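Local coordinates for De novo designed protein Foldit4 (Synthetic construct, PDB 6WI5) that has no known natural function, being a de novo designed alpha+beta protein that probably serves as a test of protein design, at residues 27-39 against 51-65. Sequence-based numbering, arbitrary orientation.
Sequences EVKRESNSVEVHV and HVRIRHDDKETIERL
In this two-layer ferredoxin-like fold, the hairpin edge strand 36-39 pairs antiparallel with strand 51-56, while the C-terminal end of helix 27-31 meets the start of helix 59-65. Glu36 and Arg55, then His38 and Arg53, form hydrogen-bonded pairs; Arg53 N gives His38 O a 2.9 Å bond. Between them, Val37 and Ile54 make a non-hydrogen-bonded pair facing the helices. Val35 CG1, anti to its own N (chi1 172°), reaches Ile54 CG2 at 3.6 Å and Leu65 CD2 at 3.9 Å, joining sheet to helix. On the other sheet face Glu36 lies alongside Arg55 in a salt bridge, OE2 2.7 Å from NH2 over a guanidinium face, the two planes 83° apart. Between the helices Arg64 grips Glu31 side-on in a second salt bridge: NH2 meets OE1 nearly straight at 2.6 Å from above the carboxylate plane, and NE meets OE2 on its syn side, tilted from that plane. Glu31 OE2 also salt-bridges Arg68, and Glu31 CG rests 3.6 Å from Thr61 CG2. With an alanine in place of this glutamate, Arg64 would probably lose its two-pronged partner, Thr61 CG2 its cover, and Arg68, still bridged to Glu27, one carboxylate. Asp58 OD2 caps helix 59-65 through Thr61 N. Two helices on one face of a four-stranded antiparallel sheet mark the ferredoxin-like fold.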
ATOM      1  N   GLU A  27      -5.258  -7.180   3.390  1.00 26.90           N
ATOM      2  CA  GLU A  27      -6.314  -6.528   2.624  1.00 34.06           C
ATOM      3  C   GLU A  27      -6.228  -6.886   1.146  1.00 40.12           C
ATOM      4  O   GLU A  27      -7.256  -7.019   0.474  1.00 32.87           O
ATOM      5  CB  GLU A  27      -6.251  -5.013   2.818  1.00 39.19           C
ATOM      6  CG  GLU A  27      -6.565  -4.564   4.234  1.00 43.33           C
ATOM      7  CD  GLU A  27      -7.961  -4.962   4.681  1.00 53.97           C
ATOM      8  OE1 GLU A  27      -8.864  -5.049   3.824  1.00 56.00           O
ATOM      9  OE2 GLU A  27      -8.152  -5.190   5.893  1.00 49.00           O
ATOM     10  N   VAL A  28      -5.011  -7.041   0.620  1.00 32.29           N
ATOM     11  CA  VAL A  28      -4.857  -7.481  -0.763  1.00 30.53           C
ATOM     12  C   VAL A  28      -5.372  -8.905  -0.926  1.00 31.69           C
ATOM     13  O   VAL A  28      -6.012  -9.238  -1.929  1.00 34.55           O
ATOM     14  CB  VAL A  28      -3.385  -7.353  -1.201  1.00 32.45           C
ATOM     15  CG1 VAL A  28      -3.197  -7.907  -2.605  1.00 31.51           C
ATOM     16  CG2 VAL A  28      -2.936  -5.902  -1.133  1.00 26.20           C
ATOM     17  N   LYS A  29      -5.106  -9.763   0.062  1.00 28.34           N
ATOM     18  CA  LYS A  29      -5.590 -11.138   0.014  1.00 38.83           C
ATOM     19  C   LYS A  29      -7.111 -11.195   0.079  1.00 37.05           C
ATOM     20  O   LYS A  29      -7.738 -12.021  -0.596  1.00 42.32           O
ATOM     21  CB  LYS A  29      -4.973 -11.940   1.161  1.00 45.26           C
ATOM     22  CG  LYS A  29      -5.411 -13.391   1.235  1.00 71.07           C
ATOM     23  CD  LYS A  29      -5.033 -13.995   2.579  1.00 79.05           C
ATOM     24  CE  LYS A  29      -5.362 -15.476   2.642  1.00 72.82           C
ATOM     25  NZ  LYS A  29      -4.449 -16.283   1.788  1.00 69.07           N
ATOM     26  N   ARG A  30      -7.724 -10.324   0.886  1.00 39.92           N
ATOM     27  CA  ARG A  30      -9.179 -10.318   1.003  1.00 43.24           C
ATOM     28  C   ARG A  30      -9.847  -9.855  -0.283  1.00 54.39           C
ATOM     29  O   ARG A  30     -10.962 -10.293  -0.592  1.00 52.19           O
ATOM     30  CB  ARG A  30      -9.609  -9.431   2.173  1.00 35.79           C
ATOM     31  CG  ARG A  30      -9.272 -10.001   3.541  1.00 42.01           C
ATOM     32  CD  ARG A  30      -9.563  -8.997   4.646  1.00 38.57           C
ATOM     33  NE  ARG A  30      -9.371  -9.578   5.971  1.00 47.51           N
ATOM     34  CZ  ARG A  30      -9.484  -8.899   7.109  1.00 63.45           C
ATOM     35  NH1 ARG A  30      -9.292  -9.510   8.270  1.00 57.43           N
ATOM     36  NH2 ARG A  30      -9.786  -7.609   7.086  1.00 59.47           N
ATOM     37  N   GLU A  31      -9.190  -8.977  -1.042  1.00 43.83           N
ATOM     38  CA  GLU A  31      -9.778  -8.479  -2.282  1.00 56.89           C
ATOM     39  C   GLU A  31      -9.874  -9.586  -3.325  1.00 58.81           C
ATOM     40  O   GLU A  31     -10.974  -9.978  -3.734  1.00 72.47           O
ATOM     41  CB  GLU A  31      -8.960  -7.299  -2.809  1.00 43.93           C
ATOM     42  CG  GLU A  31      -9.508  -6.674  -4.078  1.00 49.32           C
ATOM     43  CD  GLU A  31     -10.964  -6.269  -3.951  1.00 49.36           C
ATOM     44  OE1 GLU A  31     -11.799  -6.806  -4.710  1.00 51.02           O
ATOM     45  OE2 GLU A  31     -11.275  -5.419  -3.090  1.00 40.39           O
ATOM     46  N   SER A  32      -8.732 -10.108  -3.762  1.00 57.54           N
ATOM     47  CA  SER A  32      -8.696 -11.175  -4.754  1.00 57.61           C
ATOM     48  C   SER A  32      -7.288 -11.745  -4.805  1.00 69.61           C
ATOM     49  O   SER A  32      -6.318 -11.083  -4.426  1.00 66.63           O
ATOM     50  CB  SER A  32      -9.119 -10.676  -6.140  1.00 56.85           C
ATOM     51  OG  SER A  32      -9.007 -11.703  -7.109  1.00 63.95           O
ATOM     52  N   ASN A  33      -7.190 -12.986  -5.281  1.00 76.99           N
ATOM     53  CA  ASN A  33      -5.895 -13.614  -5.506  1.00 70.65           C
ATOM     54  C   ASN A  33      -5.293 -13.253  -6.857  1.00 56.91           C
ATOM     55  O   ASN A  33      -4.131 -13.587  -7.109  1.00 65.52           O
ATOM     56  CB  ASN A  33      -6.016 -15.137  -5.386  1.00 74.84           C
ATOM     57  CG  ASN A  33      -7.166 -15.696  -6.202  1.00 92.70           C
ATOM     58  OD1 ASN A  33      -7.797 -14.982  -6.981  1.00 99.12           O
ATOM     59  ND2 ASN A  33      -7.442 -16.983  -6.026  1.00 91.64           N
ATOM     60  N   SER A  34      -6.054 -12.589  -7.728  1.00 63.89           N
ATOM     61  CA  SER A  34      -5.540 -12.128  -9.009  1.00 59.44           C
ATOM     62  C   SER A  34      -4.773 -10.817  -8.900  1.00 65.63           C
ATOM     63  O   SER A  34      -4.132 -10.409  -9.874  1.00 49.31           O
ATOM     64  CB  SER A  34      -6.690 -11.965 -10.006  1.00 62.07           C
ATOM     65  OG  SER A  34      -7.640 -11.023  -9.535  1.00 57.84           O
ATOM     66  N   VAL A  35      -4.819 -10.160  -7.746  1.00 58.37           N
ATOM     67  CA  VAL A  35      -4.156  -8.875  -7.562  1.00 42.49           C
ATOM     68  C   VAL A  35      -2.667  -9.103  -7.336  1.00 33.78           C
ATOM     69  O   VAL A  35      -2.269  -9.848  -6.433  1.00 30.47           O
ATOM     70  CB  VAL A  35      -4.785  -8.105  -6.392  1.00 45.11           C
ATOM     71  CG1 VAL A  35      -3.969  -6.868  -6.073  1.00 29.00           C
ATOM     72  CG2 VAL A  35      -6.223  -7.727  -6.717  1.00 44.05           C
ATOM     73  N   GLU A  36      -1.842  -8.459  -8.156  1.00 27.89           N
ATOM     74  CA  GLU A  36      -0.393  -8.538  -8.030  1.00 25.69           C
ATOM     75  C   GLU A  36       0.091  -7.445  -7.085  1.00 30.46           C
ATOM     76  O   GLU A  36      -0.267  -6.275  -7.246  1.00 27.03           O
ATOM     77  CB  GLU A  36       0.262  -8.395  -9.405  1.00 29.48           C
ATOM     78  CG  GLU A  36       1.771  -8.524  -9.423  1.00 52.49           C
ATOM     79  CD  GLU A  36       2.330  -8.461 -10.832  1.00 58.00           C
ATOM     80  OE1 GLU A  36       1.528  -8.493 -11.791  1.00 51.66           O
ATOM     81  OE2 GLU A  36       3.566  -8.378 -10.983  1.00 76.26           O
ATOM     82  N   VAL A  37       0.894  -7.828  -6.093  1.00 25.70           N
ATOM     83  CA  VAL A  37       1.364  -6.891  -5.078  1.00 21.81           C
ATOM     84  C   VAL A  37       2.841  -7.146  -4.805  1.00 29.41           C
ATOM     85  O   VAL A  37       3.291  -8.296  -4.765  1.00 29.81           O
ATOM     86  CB  VAL A  37       0.528  -6.992  -3.781  1.00 26.95           C
ATOM     87  CG1 VAL A  37       0.653  -8.377  -3.151  1.00 28.83           C
ATOM     88  CG2 VAL A  37       0.932  -5.906  -2.795  1.00 18.62           C
ATOM     89  N   HIS A  38       3.598  -6.062  -4.639  1.00 23.74           N
ATOM     90  CA  HIS A  38       4.997  -6.117  -4.239  1.00 30.83           C
ATOM     91  C   HIS A  38       5.235  -5.076  -3.155  1.00 31.57           C
ATOM     92  O   HIS A  38       4.742  -3.948  -3.250  1.00 27.19           O
ATOM     93  CB  HIS A  38       5.944  -5.864  -5.423  1.00 39.43           C
ATOM     94  CG  HIS A  38       5.853  -6.893  -6.507  1.00 58.52           C
ATOM     95  ND1 HIS A  38       4.942  -6.810  -7.537  1.00 64.38           N
ATOM     96  CD2 HIS A  38       6.562  -8.026  -6.723  1.00 62.49           C
ATOM     97  CE1 HIS A  38       5.093  -7.847  -8.342  1.00 61.88           C
ATOM     98  NE2 HIS A  38       6.070  -8.601  -7.869  1.00 67.01           N
ATOM     99  N   VAL A  39       5.988  -5.458  -2.127  1.00 23.43           N
ATOM    100  CA  VAL A  39       6.254  -4.601  -0.979  1.00 23.01           C
ATOM    101  C   VAL A  39       7.758  -4.420  -0.838  1.00 32.75           C
ATOM    102  O   VAL A  39       8.522  -5.386  -0.944  1.00 33.86           O
ATOM    103  CB  VAL A  39       5.648  -5.188   0.314  1.00 32.16           C
ATOM    104  CG1 VAL A  39       5.970  -4.301   1.506  1.00 30.01           C
ATOM    105  CG2 VAL A  39       4.144  -5.356   0.165  1.00 30.82           C
ATOM    106  N   HIS A  51       7.003   0.860   0.579  1.00 21.95           N
ATOM    107  CA  HIS A  51       6.534   1.052  -0.788  1.00 22.51           C
ATOM    108  C   HIS A  51       5.714  -0.160  -1.201  1.00 30.21           C
ATOM    109  O   HIS A  51       6.205  -1.293  -1.149  1.00 28.90           O
ATOM    110  CB  HIS A  51       7.705   1.262  -1.747  1.00 21.20           C
ATOM    111  CG  HIS A  51       8.451   2.540  -1.520  1.00 36.22           C
ATOM    112  ND1 HIS A  51       8.427   3.585  -2.418  1.00 40.16           N
ATOM    113  CD2 HIS A  51       9.234   2.944  -0.492  1.00 38.22           C
ATOM    114  CE1 HIS A  51       9.169   4.577  -1.955  1.00 46.18           C
ATOM    115  NE2 HIS A  51       9.668   4.214  -0.789  1.00 38.95           N
ATOM    116  N   VAL A  52       4.470   0.080  -1.607  1.00 25.17           N
ATOM    117  CA  VAL A  52       3.558  -0.969  -2.051  1.00 20.98           C
ATOM    118  C   VAL A  52       3.179  -0.676  -3.495  1.00 27.44           C
ATOM    119  O   VAL A  52       2.660   0.406  -3.796  1.00 26.66           O
ATOM    120  CB  VAL A  52       2.303  -1.050  -1.169  1.00 25.61           C
ATOM    121  CG1 VAL A  52       1.436  -2.227  -1.588  1.00 29.07           C
ATOM    122  CG2 VAL A  52       2.685  -1.151   0.301  1.00 28.51           C
ATOM    123  N   ARG A  53       3.433  -1.633  -4.382  1.00 21.82           N
ATOM    124  CA  ARG A  53       3.035  -1.531  -5.779  1.00 19.47           C
ATOM    125  C   ARG A  53       1.995  -2.600  -6.084  1.00 21.49           C
ATOM    126  O   ARG A  53       2.209  -3.782  -5.792  1.00 22.40           O
ATOM    127  CB  ARG A  53       4.236  -1.672  -6.715  1.00 26.22           C
ATOM    128  CG  ARG A  53       3.894  -1.417  -8.172  1.00 35.28           C
ATOM    129  CD  ARG A  53       5.131  -1.416  -9.052  1.00 43.10           C
ATOM    130  NE  ARG A  53       5.844  -2.687  -8.995  1.00 65.81           N
ATOM    131  CZ  ARG A  53       5.521  -3.757  -9.714  1.00 77.14           C
ATOM    132  NH1 ARG A  53       4.488  -3.712 -10.543  1.00 66.87           N
ATOM    133  NH2 ARG A  53       6.229  -4.873  -9.601  1.00 84.64           N
ATOM    134  N   ILE A  54       0.875  -2.181  -6.665  1.00 21.55           N
ATOM    135  CA  ILE A  54      -0.254  -3.058  -6.952  1.00 25.48           C
ATOM    136  C   ILE A  54      -0.618  -2.909  -8.421  1.00 28.51           C
ATOM    137  O   ILE A  54      -0.754  -1.786  -8.918  1.00 23.46           O
ATOM    138  CB  ILE A  54      -1.467  -2.734  -6.058  1.00 25.33           C
ATOM    139  CG1 ILE A  54      -1.121  -2.952  -4.586  1.00 24.54           C
ATOM    140  CG2 ILE A  54      -2.661  -3.582  -6.448  1.00 25.61           C
ATOM    141  CD1 ILE A  54      -2.227  -2.552  -3.637  1.00 43.49           C
ATOM    142  N   ARG A  55      -0.773  -4.036  -9.112  1.00 19.73           N
ATOM    143  CA  ARG A  55      -1.149  -4.054 -10.520  1.00 21.84           C
ATOM    144  C   ARG A  55      -2.425  -4.867 -10.692  1.00 29.48           C
ATOM    145  O   ARG A  55      -2.551  -5.957 -10.124  1.00 26.38           O
ATOM    146  CB  ARG A  55      -0.031  -4.640 -11.389  1.00 31.24           C
ATOM    147  CG  ARG A  55       1.205  -3.764 -11.519  1.00 47.78           C
ATOM    148  CD  ARG A  55       1.873  -3.988 -12.869  1.00 45.85           C
ATOM    149  NE  ARG A  55       2.198  -5.393 -13.092  1.00 54.74           N
ATOM    150  CZ  ARG A  55       3.431  -5.861 -13.251  1.00 70.55           C
ATOM    151  NH1 ARG A  55       4.465  -5.033 -13.226  1.00 55.73           N
ATOM    152  NH2 ARG A  55       3.631  -7.158 -13.444  1.00 66.66           N
ATOM    153  N   HIS A  56      -3.364  -4.336 -11.475  1.00 26.66           N
ATOM    154  CA  HIS A  56      -4.616  -5.031 -11.742  1.00 27.98           C
ATOM    155  C   HIS A  56      -5.248  -4.443 -12.995  1.00 30.64           C
ATOM    156  O   HIS A  56      -4.926  -3.327 -13.413  1.00 30.69           O
ATOM    157  CB  HIS A  56      -5.581  -4.932 -10.556  1.00 25.18           C
ATOM    158  CG  HIS A  56      -6.647  -5.985 -10.553  1.00 32.32           C
ATOM    159  ND1 HIS A  56      -7.975  -5.701 -10.774  1.00 41.31           N
ATOM    160  CD2 HIS A  56      -6.572  -7.323 -10.357  1.00 46.87           C
ATOM    161  CE1 HIS A  56      -8.678  -6.821 -10.712  1.00 44.74           C
ATOM    162  NE2 HIS A  56      -7.851  -7.816 -10.459  1.00 41.47           N
ATOM    163  N   ASP A  57      -6.163  -5.216 -13.584  1.00 28.21           N
ATOM    164  CA  ASP A  57      -6.853  -4.794 -14.798  1.00 33.90           C
ATOM    165  C   ASP A  57      -8.114  -3.984 -14.519  1.00 39.82           C
ATOM    166  O   ASP A  57      -8.490  -3.140 -15.343  1.00 48.35           O
ATOM    167  CB  ASP A  57      -7.216  -6.016 -15.650  1.00 46.19           C
ATOM    168  CG  ASP A  57      -6.004  -6.849 -16.029  1.00 69.41           C
ATOM    169  OD1 ASP A  57      -5.877  -7.985 -15.527  1.00 81.56           O
ATOM    170  OD2 ASP A  57      -5.173  -6.362 -16.822  1.00 66.10           O
ATOM    171  N   ASP A  58      -8.773  -4.215 -13.384  1.00 36.54           N
ATOM    172  CA  ASP A  58     -10.051  -3.584 -13.063  1.00 35.17           C
ATOM    173  C   ASP A  58      -9.805  -2.366 -12.179  1.00 37.88           C
ATOM    174  O   ASP A  58      -9.345  -2.500 -11.040  1.00 33.60           O
ATOM    175  CB  ASP A  58     -10.985  -4.581 -12.380  1.00 51.88           C
ATOM    176  CG  ASP A  58     -12.330  -3.973 -12.024  1.00 49.28           C
ATOM    177  OD1 ASP A  58     -13.003  -3.439 -12.930  1.00 64.89           O
ATOM    178  OD2 ASP A  58     -12.717  -4.045 -10.840  1.00 60.88           O
ATOM    179  N   LYS A  59     -10.127  -1.178 -12.701  1.00 34.48           N
ATOM    180  CA  LYS A  59      -9.922   0.048 -11.937  1.00 40.50           C
ATOM    181  C   LYS A  59     -10.843   0.120 -10.725  1.00 37.85           C
ATOM    182  O   LYS A  59     -10.467   0.702  -9.701  1.00 33.32           O
ATOM    183  CB  LYS A  59     -10.127   1.271 -12.835  1.00 48.07           C
ATOM    184  CG  LYS A  59      -9.737   2.592 -12.185  1.00 62.30           C
ATOM    185  CD  LYS A  59      -9.812   3.744 -13.176  1.00 78.84           C
ATOM    186  N   GLU A  60     -12.040  -0.464 -10.815  1.00 38.51           N
ATOM    187  CA  GLU A  60     -12.942  -0.492  -9.667  1.00 42.81           C
ATOM    188  C   GLU A  60     -12.330  -1.279  -8.515  1.00 36.20           C
ATOM    189  O   GLU A  60     -12.385  -0.852  -7.355  1.00 33.69           O
ATOM    190  CB  GLU A  60     -14.290  -1.090 -10.070  1.00 49.98           C
ATOM    191  CG  GLU A  60     -15.340  -1.041  -8.973  1.00 65.62           C
ATOM    192  CD  GLU A  60     -16.570  -1.863  -9.307  1.00 80.48           C
ATOM    193  OE1 GLU A  60     -16.540  -3.094  -9.093  1.00 82.32           O
ATOM    194  OE2 GLU A  60     -17.562  -1.279  -9.791  1.00 84.40           O
ATOM    195  N   THR A  61     -11.748  -2.442  -8.819  1.00 31.47           N
ATOM    196  CA  THR A  61     -11.047  -3.215  -7.799  1.00 38.20           C
ATOM    197  C   THR A  61      -9.878  -2.429  -7.222  1.00 33.28           C
ATOM    198  O   THR A  61      -9.656  -2.430  -6.005  1.00 29.71           O
ATOM    199  CB  THR A  61     -10.559  -4.536  -8.395  1.00 38.79           C
ATOM    200  OG1 THR A  61     -11.684  -5.331  -8.789  1.00 46.52           O
ATOM    201  CG2 THR A  61      -9.721  -5.310  -7.389  1.00 41.39           C
ATOM    202  N   ILE A  62      -9.128  -1.740  -8.083  1.00 30.78           N
ATOM    203  CA  ILE A  62      -7.960  -0.985  -7.638  1.00 27.63           C
ATOM    204  C   ILE A  62      -8.374   0.124  -6.678  1.00 28.52           C
ATOM    205  O   ILE A  62      -7.787   0.289  -5.602  1.00 30.12           O
ATOM    206  CB  ILE A  62      -7.193  -0.433  -8.853  1.00 38.18           C
ATOM    207  CG1 ILE A  62      -6.148  -1.444  -9.331  1.00 43.48           C
ATOM    208  CG2 ILE A  62      -6.550   0.903  -8.531  1.00 47.94           C
ATOM    209  CD1 ILE A  62      -5.043  -1.689  -8.334  1.00 38.99           C
ATOM    210  N   GLU A  63      -9.399   0.898  -7.047  1.00 26.69           N
ATOM    211  CA  GLU A  63      -9.806   2.021  -6.207  1.00 29.60           C
ATOM    212  C   GLU A  63     -10.386   1.541  -4.882  1.00 27.46           C
ATOM    213  O   GLU A  63     -10.162   2.166  -3.839  1.00 31.41           O
ATOM    214  CB  GLU A  63     -10.814   2.900  -6.948  1.00 41.46           C
ATOM    215  CG  GLU A  63     -10.283   3.498  -8.240  1.00 56.19           C
ATOM    216  CD  GLU A  63     -11.254   4.476  -8.870  1.00 80.62           C
ATOM    217  OE1 GLU A  63     -11.426   5.584  -8.320  1.00 97.29           O
ATOM    218  OE2 GLU A  63     -11.854   4.132  -9.910  1.00 79.43           O
ATOM    219  N   ARG A  64     -11.135   0.435  -4.903  1.00 30.85           N
ATOM    220  CA  ARG A  64     -11.675  -0.110  -3.661  1.00 35.67           C
ATOM    221  C   ARG A  64     -10.562  -0.610  -2.750  1.00 35.82           C
ATOM    222  O   ARG A  64     -10.592  -0.382  -1.535  1.00 34.08           O
ATOM    223  CB  ARG A  64     -12.664  -1.235  -3.970  1.00 38.74           C
ATOM    224  CG  ARG A  64     -13.192  -1.950  -2.736  1.00 42.36           C
ATOM    225  CD  ARG A  64     -14.240  -2.999  -3.088  1.00 43.31           C
ATOM    226  NE  ARG A  64     -13.709  -4.068  -3.930  1.00 44.32           N
ATOM    227  CZ  ARG A  64     -13.943  -4.180  -5.234  1.00 45.56           C
ATOM    228  NH1 ARG A  64     -14.703  -3.288  -5.855  1.00 45.37           N
ATOM    229  NH2 ARG A  64     -13.418  -5.188  -5.919  1.00 48.19           N
ATOM    230  N   LEU A  65      -9.563  -1.288  -3.322  1.00 25.80           N
ATOM    231  CA  LEU A  65      -8.471  -1.823  -2.517  1.00 29.29           C
ATOM    232  C   LEU A  65      -7.602  -0.710  -1.945  1.00 29.33           C
ATOM    233  O   LEU A  65      -7.135  -0.804  -0.804  1.00 31.06           O
ATOM    234  CB  LEU A  65      -7.633  -2.787  -3.357  1.00 26.17           C
ATOM    235  CG  LEU A  65      -6.421  -3.423  -2.676  1.00 37.21           C
ATOM    236  CD1 LEU A  65      -6.840  -4.144  -1.408  1.00 30.70           C
ATOM    237  CD2 LEU A  65      -5.718  -4.375  -3.630  1.00 27.07           C
TER
HETATM  238  O   HOH W   1       3.064  -5.332  -8.426  1.00 38.27           O